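Catalase (Corynebacterium glutamicum, PDB 4B7H) breaks down hydrogen peroxide to water and oxygen at a haem iron, a reaction that nitric oxide inhibits, and also binds NADPH. Local coordinates at residues A[485-488]-A[489-493]. Sequence-based numbering, arbitrary orientation.
Sequences EATE and PRVYD
Glu488 and Tyr492, one turn apart near the start of helix 487-498, run side by side in the same direction, with carboxylate and ring planes 24° apart. Water 1 links their ends: it donates to Glu488 OE1 over a long 3.3 Å and lies 2.7 Å from Tyr492 OH, in the plane of the ring at its edge. OE2, the other carboxylate oxygen, is taken by Tyr510 and by a salt bridge to Lys514, both on helix 500-514. Two i to i+4 backbone bonds cross the contact, both close to straight: Val491 N to Thr487 O at 3.0 Å and Tyr492 N to Glu488 O at 2.9 Å. Tyr492 CG stands beside its own backbone N (chi1 -61°), which helps to turn one ring face to Glu488 O, 3.3 Å from CG. Pro489 has no N-H to donate; its CD comes 3.2 Å from Glu485 O. Thr487 CG2 meets Val491 CG2 at 3.8 Å, the two side chains lying at an angle to each other, while Thr487 OG1 bonds to Asp174 and Ser484. With both carboxylate oxygens engaged and a lysine nearby, Glu488 is probably ionised, coupling this helix to helix 500-514 in the C-terminal region.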
loop_
_atom_site.group_PDB
_atom_site.type_symbol
_atom_site.label_atom_id
_atom_site.label_comp_id
_atom_site.label_asym_id
_atom_site.label_seq_id
_atom_site.Cartn_x
_atom_site.Cartn_y
_atom_site.Cartn_z
ATOM N N GLU A 485 -7.038 -42.579 -0.481
ATOM C CA GLU A 485 -6.864 -43.863 -1.153
ATOM C C GLU A 485 -6.461 -43.692 -2.615
ATOM O O GLU A 485 -5.712 -44.503 -3.151
ATOM C CB GLU A 485 -8.134 -44.700 -1.070
ATOM C CG GLU A 485 -8.475 -45.158 0.320
ATOM C CD GLU A 485 -9.736 -45.993 0.342
ATOM O OE1 GLU A 485 -10.497 -45.944 -0.647
ATOM O OE2 GLU A 485 -9.961 -46.700 1.344
ATOM N N ALA A 486 -6.949 -42.636 -3.258
ATOM C CA ALA A 486 -6.585 -42.363 -4.650
ATOM C C ALA A 486 -5.095 -42.068 -4.784
ATOM O O ALA A 486 -4.460 -42.424 -5.777
ATOM C CB ALA A 486 -7.394 -41.193 -5.188
ATOM N N THR A 487 -4.543 -41.396 -3.783
ATOM C CA THR A 487 -3.153 -40.970 -3.840
ATOM C C THR A 487 -2.166 -42.089 -3.493
ATOM O O THR A 487 -1.030 -42.084 -3.971
ATOM C CB THR A 487 -2.975 -39.742 -2.938
ATOM O OG1 THR A 487 -3.804 -38.692 -3.451
ATOM C CG2 THR A 487 -1.527 -39.249 -2.901
ATOM N N GLU A 488 -2.595 -43.046 -2.675
ATOM C CA GLU A 488 -1.710 -44.142 -2.261
ATOM C C GLU A 488 -0.927 -44.822 -3.402
ATOM O O GLU A 488 0.312 -44.830 -3.362
ATOM C CB GLU A 488 -2.452 -45.167 -1.386
ATOM C CG GLU A 488 -2.783 -44.637 -0.002
ATOM C CD GLU A 488 -3.716 -45.544 0.781
ATOM O OE1 GLU A 488 -4.326 -46.456 0.187
ATOM O OE2 GLU A 488 -3.846 -45.339 2.002
ATOM N N PRO A 489 -1.626 -45.359 -4.431
ATOM C CA PRO A 489 -0.871 -46.020 -5.503
ATOM C C PRO A 489 0.039 -45.073 -6.286
ATOM O O PRO A 489 1.086 -45.523 -6.755
ATOM C CB PRO A 489 -1.970 -46.587 -6.416
ATOM C CG PRO A 489 -3.177 -45.764 -6.117
ATOM C CD PRO A 489 -3.080 -45.456 -4.659
ATOM N N ARG A 490 -0.323 -43.796 -6.411
ATOM C CA ARG A 490 0.585 -42.843 -7.047
ATOM C C ARG A 490 1.891 -42.738 -6.268
ATOM O O ARG A 490 2.978 -42.710 -6.852
ATOM C CB ARG A 490 -0.052 -41.458 -7.182
ATOM C CG ARG A 490 -1.241 -41.412 -8.133
ATOM C CD ARG A 490 -1.524 -39.992 -8.583
ATOM N NE ARG A 490 -0.396 -39.459 -9.342
ATOM C CZ ARG A 490 -0.229 -39.630 -10.650
ATOM N NH1 ARG A 490 -1.127 -40.302 -11.357
ATOM N NH2 ARG A 490 0.835 -39.127 -11.256
ATOM N N VAL A 491 1.789 -42.682 -4.942
ATOM C CA VAL A 491 2.981 -42.577 -4.110
ATOM C C VAL A 491 3.793 -43.878 -4.150
ATOM O O VAL A 491 5.023 -43.844 -4.208
ATOM C CB VAL A 491 2.632 -42.162 -2.668
ATOM C CG1 VAL A 491 3.885 -42.108 -1.809
ATOM C CG2 VAL A 491 1.927 -40.803 -2.663
ATOM N N TYR A 492 3.111 -45.023 -4.150
ATOM C CA TYR A 492 3.813 -46.298 -4.263
ATOM C C TYR A 492 4.652 -46.340 -5.546
ATOM O O TYR A 492 5.816 -46.754 -5.524
ATOM C CB TYR A 492 2.834 -47.479 -4.254
ATOM C CG TYR A 492 1.979 -47.633 -3.007
ATOM C CD1 TYR A 492 2.408 -47.167 -1.766
ATOM C CD2 TYR A 492 0.731 -48.249 -3.077
ATOM C CE1 TYR A 492 1.615 -47.314 -0.636
ATOM C CE2 TYR A 492 -0.059 -48.406 -1.957
ATOM C CZ TYR A 492 0.384 -47.935 -0.739
ATOM O OH TYR A 492 -0.415 -48.090 0.373
ATOM N N ASP A 493 4.048 -45.933 -6.661
ATOM C CA ASP A 493 4.718 -45.969 -7.959
ATOM C C ASP A 493 5.906 -45.017 -8.002
ATOM O O ASP A 493 6.963 -45.345 -8.534
ATOM C CB ASP A 493 3.744 -45.577 -9.071
ATOM C CG ASP A 493 2.708 -46.640 -9.356
ATOM O OD1 ASP A 493 2.862 -47.800 -8.906
ATOM O OD2 ASP A 493 1.733 -46.304 -10.059
HETATM O O HOH W 1 -2.791 -49.314 -0.113
#